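Local coordinates for PKS_KS domain-containing protein (Photorhabdus luminescens subsp. laumondii, PDB 6SMO) that probably catalyses the decarboxylative condensation of acyl-carrier-protein-bound units, as a beta-ketoacyl synthase of the thiolase-like superfamily, and is captured with a polyketone ligand, at residues N49-G54 with K364-H369; C249-E254 with L406-N411. All coordinates share one frame; numbering follows the deposited sequence.

Contact 1 joins helix 44-53 to the short helix 364-367 and contact 2 joins two loops, all within the ketosynthase fold, and their segments alternate along the chain. Contact 1 has its centre about 13 Å from the centre of the chain and is only partly buried, whereas contact 2, though farther out at about 19 Å, is made by two buried residues. The chemistry differs accordingly: a thioether against a helix in contact 1, two stacked rings in contact 2. Neither has a hydrogen bond between its own segments. The two meet directly where S365 CB packs 3.5 Å from P250 CD. Only contact 1 extends to the ligand pocket, through H369.

Contact 1: residues N49-G54 with K364-H369; sequences NNIHNG and KSMTGH. With LKZ (3,5,7,9,11-pentakis(oxidanylidene)dodecanal), chain H.
M366 drives its thioether against the last turn of helix 44-53, and its closest partners all belong to I51 and G54. SD lies 3.6 Å from I51 CA, while the methyl CE comes 3.6 Å from I51 O and 3.8 Å from I51 CB, so the sulfur end covers both backbone and branch point. A bend at chi3 (-103°) turns CE along the helix surface, and the two side chains cross at about a right angle. G54 completes the seat: its CA is 3.8 Å from M366 SD at the point where positive phi takes the chain out of the helix. This packed side is backed by A381 of helix 372-388, which I51 also touches, and by T40 beside M366.

The far side of the same turn is looser: N53 is exposed and H52 partly so. There H52 ND1 donates to N53 OD1 at 3.2 Å, with the acceptor in the imidazole plane but the donor raised above the amide plane, and the H52 ring stacks on Y390.

At the other end of 364-369, H369 NE2 is 2.9 Å from O19 of the ligand, and K364 CE lies over one face of its ring, offset toward the rim. K364 NZ is held by a salt bridge to E378 and a hydrogen bond to H332 O. No hydrogen bond crosses between the segments; the thioether packing is therefore apolar and weakly directional, while H369 meets the ligand at the other end.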
# COMPACT_ATOMS: atom_id res chain seq x y z
N ASN B 49 -15.73 1.54 -25.89
CA ASN B 49 -16.97 2.00 -26.56
C ASN B 49 -17.80 2.86 -25.59
O ASN B 49 -18.29 3.92 -26.03
CB ASN B 49 -17.80 0.83 -27.09
CG ASN B 49 -17.18 0.14 -28.28
OD1 ASN B 49 -16.44 0.76 -29.05
ND2 ASN B 49 -17.47 -1.14 -28.46
N ASN B 50 -17.95 2.41 -24.34
CA ASN B 50 -18.81 3.06 -23.32
C ASN B 50 -18.19 4.39 -22.88
O ASN B 50 -18.95 5.39 -22.81
CB ASN B 50 -19.10 2.12 -22.14
CG ASN B 50 -20.06 1.01 -22.49
OD1 ASN B 50 -19.77 -0.16 -22.28
ND2 ASN B 50 -21.21 1.37 -23.04
N ILE B 51 -16.88 4.43 -22.60
CA ILE B 51 -16.18 5.65 -22.11
C ILE B 51 -16.02 6.65 -23.27
O ILE B 51 -15.98 7.86 -22.98
CB ILE B 51 -14.83 5.32 -21.44
CG1 ILE B 51 -13.78 4.77 -22.42
CG2 ILE B 51 -15.03 4.39 -20.25
CD1 ILE B 51 -12.36 4.88 -21.92
N HIS B 52 -15.96 6.16 -24.51
CA HIS B 52 -15.91 6.99 -25.75
C HIS B 52 -17.19 7.84 -25.84
O HIS B 52 -17.07 9.06 -26.04
CB HIS B 52 -15.74 6.10 -26.99
CG HIS B 52 -15.64 6.87 -28.26
ND1 HIS B 52 -16.76 7.28 -28.96
CD2 HIS B 52 -14.57 7.31 -28.97
CE1 HIS B 52 -16.38 7.93 -30.04
NE2 HIS B 52 -15.05 7.96 -30.07
N ASN B 53 -18.35 7.20 -25.69
CA ASN B 53 -19.70 7.82 -25.85
C ASN B 53 -20.05 8.63 -24.60
O ASN B 53 -20.96 9.48 -24.70
CB ASN B 53 -20.77 6.76 -26.14
CG ASN B 53 -20.45 5.90 -27.34
OD1 ASN B 53 -19.80 6.35 -28.29
ND2 ASN B 53 -20.90 4.66 -27.32
N GLY B 54 -19.37 8.38 -23.48
CA GLY B 54 -19.58 9.08 -22.20
C GLY B 54 -20.73 8.47 -21.40
O GLY B 54 -21.48 9.24 -20.77
N LYS B 364 -13.36 8.58 -13.31
CA LYS B 364 -14.17 8.29 -12.10
C LYS B 364 -15.57 8.91 -12.22
O LYS B 364 -16.43 8.56 -11.39
CB LYS B 364 -13.46 8.80 -10.84
CG LYS B 364 -12.17 8.08 -10.49
CD LYS B 364 -11.55 8.56 -9.20
CE LYS B 364 -10.25 7.87 -8.84
NZ LYS B 364 -9.15 8.24 -9.75
N SER B 365 -15.80 9.79 -13.20
CA SER B 365 -17.13 10.37 -13.53
C SER B 365 -18.06 9.30 -14.10
O SER B 365 -19.29 9.43 -13.93
CB SER B 365 -17.00 11.54 -14.47
OG SER B 365 -16.40 11.15 -15.69
N MET B 366 -17.49 8.29 -14.77
CA MET B 366 -18.23 7.15 -15.40
C MET B 366 -18.07 5.89 -14.55
O MET B 366 -19.09 5.21 -14.31
CB MET B 366 -17.71 6.88 -16.81
CG MET B 366 -17.83 8.08 -17.74
SD MET B 366 -17.33 7.70 -19.43
CE MET B 366 -15.71 8.46 -19.49
N THR B 367 -16.85 5.58 -14.11
CA THR B 367 -16.46 4.31 -13.44
C THR B 367 -16.71 4.38 -11.93
O THR B 367 -16.97 3.32 -11.33
CB THR B 367 -14.99 3.97 -13.69
OG1 THR B 367 -14.20 5.12 -13.40
CG2 THR B 367 -14.72 3.51 -15.11
N GLY B 368 -16.63 5.57 -11.33
CA GLY B 368 -16.54 5.75 -9.87
C GLY B 368 -15.12 5.49 -9.39
O GLY B 368 -14.22 5.43 -10.25
N HIS B 369 -14.94 5.33 -8.08
CA HIS B 369 -13.60 5.17 -7.47
C HIS B 369 -13.36 3.73 -7.00
O HIS B 369 -14.00 3.31 -6.04
CB HIS B 369 -13.42 6.21 -6.35
CG HIS B 369 -12.00 6.48 -5.99
ND1 HIS B 369 -10.96 5.73 -6.45
CD2 HIS B 369 -11.45 7.40 -5.17
CE1 HIS B 369 -9.83 6.17 -5.96
NE2 HIS B 369 -10.11 7.20 -5.18
C4 LKZ H . -11.12 0.90 4.62
C5 LKZ H . -9.62 0.88 4.53
C6 LKZ H . -9.00 0.70 3.14
C7 LKZ H . -8.34 1.99 2.72
C8 LKZ H . -7.56 2.06 1.40
C10 LKZ H . -7.80 6.63 -1.11
C22 LKZ H . -11.58 -0.48 5.06
C11 LKZ H . -8.35 5.84 -2.27
O19 LKZ H . -9.49 5.96 -2.66
C3 LKZ H . -7.10 5.59 -0.26
O23 LKZ H . -5.94 5.73 0.07
C2 LKZ H . -7.88 4.31 0.06
C9 LKZ H . -7.19 3.53 1.18
O20 LKZ H . -6.43 4.08 1.94
O21 LKZ H . -8.48 2.98 3.41
O22 LKZ H . -8.94 0.99 5.54
O24 LKZ H . -11.81 -0.74 6.23
C23 LKZ H . -11.72 -1.51 3.96

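Contact 2: residues C249-E254 with L406-N411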
# COMPACT_ATOMS: atom_id res chain seq x y z
N CYS B 249 -19.20 13.76 -10.02
CA CYS B 249 -19.08 14.92 -10.95
C CYS B 249 -17.77 15.66 -10.69
O CYS B 249 -17.76 16.68 -10.01
CB CYS B 249 -20.27 15.86 -10.81
SG CYS B 249 -20.65 16.30 -9.09
N PRO B 250 -16.63 15.15 -11.20
CA PRO B 250 -15.32 15.78 -10.99
C PRO B 250 -15.23 17.21 -11.56
O PRO B 250 -15.67 17.43 -12.67
CB PRO B 250 -14.34 14.87 -11.74
CG PRO B 250 -15.06 13.54 -11.84
CD PRO B 250 -16.52 13.90 -11.98
N PHE B 251 -14.67 18.13 -10.76
CA PHE B 251 -14.37 19.55 -11.11
C PHE B 251 -15.66 20.39 -11.16
O PHE B 251 -15.56 21.58 -11.53
CB PHE B 251 -13.59 19.64 -12.42
CG PHE B 251 -12.37 18.76 -12.49
CD1 PHE B 251 -11.25 19.04 -11.72
CD2 PHE B 251 -12.33 17.64 -13.31
CE1 PHE B 251 -10.12 18.23 -11.77
CE2 PHE B 251 -11.21 16.83 -13.37
CZ PHE B 251 -10.11 17.13 -12.60
N SER B 252 -16.80 19.80 -10.80
CA SER B 252 -18.12 20.49 -10.72
C SER B 252 -18.28 21.13 -9.34
O SER B 252 -17.69 20.60 -8.37
CB SER B 252 -19.25 19.54 -11.02
OG SER B 252 -19.15 19.02 -12.34
N LEU B 253 -19.06 22.21 -9.26
CA LEU B 253 -19.30 22.99 -8.01
C LEU B 253 -20.19 22.19 -7.05
O LEU B 253 -20.17 22.51 -5.84
CB LEU B 253 -19.94 24.33 -8.40
CG LEU B 253 -20.14 25.34 -7.26
CD1 LEU B 253 -18.87 25.55 -6.46
CD2 LEU B 253 -20.63 26.67 -7.82
N GLU B 254 -20.93 21.20 -7.55
CA GLU B 254 -21.92 20.39 -6.78
C GLU B 254 -21.24 19.24 -6.03
O GLU B 254 -21.87 18.71 -5.10
CB GLU B 254 -23.00 19.82 -7.70
CG GLU B 254 -24.00 20.85 -8.19
CD GLU B 254 -23.61 21.61 -9.44
OE1 GLU B 254 -22.42 21.56 -9.82
OE2 GLU B 254 -24.50 22.25 -10.04
N LEU B 406 -9.84 25.11 -15.46
CA LEU B 406 -9.07 24.51 -16.59
C LEU B 406 -10.05 23.80 -17.53
O LEU B 406 -11.25 23.71 -17.18
CB LEU B 406 -8.04 23.52 -16.03
CG LEU B 406 -6.95 24.13 -15.15
CD1 LEU B 406 -6.23 23.05 -14.35
CD2 LEU B 406 -5.95 24.93 -15.97
N ASP B 407 -9.56 23.32 -18.68
CA ASP B 407 -10.35 22.54 -19.67
C ASP B 407 -10.49 21.10 -19.14
O ASP B 407 -9.46 20.41 -19.07
CB ASP B 407 -9.69 22.58 -21.05
CG ASP B 407 -10.47 21.87 -22.15
OD1 ASP B 407 -11.56 21.33 -21.85
OD2 ASP B 407 -9.99 21.86 -23.30
N TYR B 408 -11.71 20.69 -18.78
CA TYR B 408 -12.01 19.37 -18.17
C TYR B 408 -12.79 18.48 -19.15
O TYR B 408 -13.21 17.38 -18.74
CB TYR B 408 -12.76 19.55 -16.85
CG TYR B 408 -11.99 20.32 -15.82
CD1 TYR B 408 -10.77 19.86 -15.35
CD2 TYR B 408 -12.47 21.52 -15.31
CE1 TYR B 408 -10.04 20.58 -14.40
CE2 TYR B 408 -11.76 22.24 -14.37
CZ TYR B 408 -10.54 21.77 -13.91
OH TYR B 408 -9.84 22.47 -12.98
N ILE B 409 -12.96 18.92 -20.41
CA ILE B 409 -13.61 18.14 -21.50
C ILE B 409 -14.98 17.67 -21.03
O ILE B 409 -15.22 16.47 -20.89
CB ILE B 409 -12.72 16.95 -21.92
CG1 ILE B 409 -11.23 17.33 -21.99
CG2 ILE B 409 -13.19 16.34 -23.23
CD1 ILE B 409 -10.31 16.23 -21.53
N PRO B 410 -15.93 18.60 -20.75
CA PRO B 410 -17.19 18.24 -20.11
C PRO B 410 -18.20 17.56 -21.06
O PRO B 410 -18.51 18.13 -22.09
CB PRO B 410 -17.73 19.60 -19.63
CG PRO B 410 -17.18 20.59 -20.64
CD PRO B 410 -15.82 20.05 -21.02
N ASN B 411 -18.64 16.36 -20.69
CA ASN B 411 -19.86 15.67 -21.21
C ASN B 411 -19.56 14.98 -22.56
O ASN B 411 -19.79 13.76 -22.64
CB ASN B 411 -21.06 16.62 -21.28
CG ASN B 411 -21.37 17.25 -19.94
OD1 ASN B 411 -21.14 16.65 -18.89
ND2 ASN B 411 -21.91 18.46 -19.96
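F251 and Y408 lay their rings face on face in an offset stack, with centroids 3.9 Å apart and planes only 7° from parallel. The displacement puts Y408 CD1 over the middle of the phenylalanine ring and F251 CG over the middle of the tyrosine ring. A CH-pi contact extends the overlap: F251 CB stands 3.6 Å from the Y408 centroid, almost straight above the face. The side chains as a whole cross at about a right angle, and Y408 OH lies 3.9 Å from F251 CD1.

One step outward, the carbonyl carbon of L406 lies over the rim of the opposite face of the tyrosine. CB of each aromatic residue points toward the other segment, and chi1 (-51° in F251, -60° in Y408) then places the ring beside its own backbone N, with CG anti to the carbonyl carbon. The phenol OH is hydrogen-bonded to S344 OG on helix 337-350, which anchors the hydroxyl end, and F251 also rests on S344. Helix 337-350 holds the other partner too, since F251 N donates to D340 OD2.

Farther out lie the turns that carry the two rings. D407 OD1 accepts from I409 N at 3.1 Å, an Asx turn bracketing Y408, whose carbonyl O is bonded to T394 OG1. F251 takes the third position of a type II beta turn from C249 to S252, with P250 second and a weak closing bond. The result is a buried offset aromatic stack joining a type II turn to an Asx-turn loop beside helix 337-350 of the ketosynthase fold.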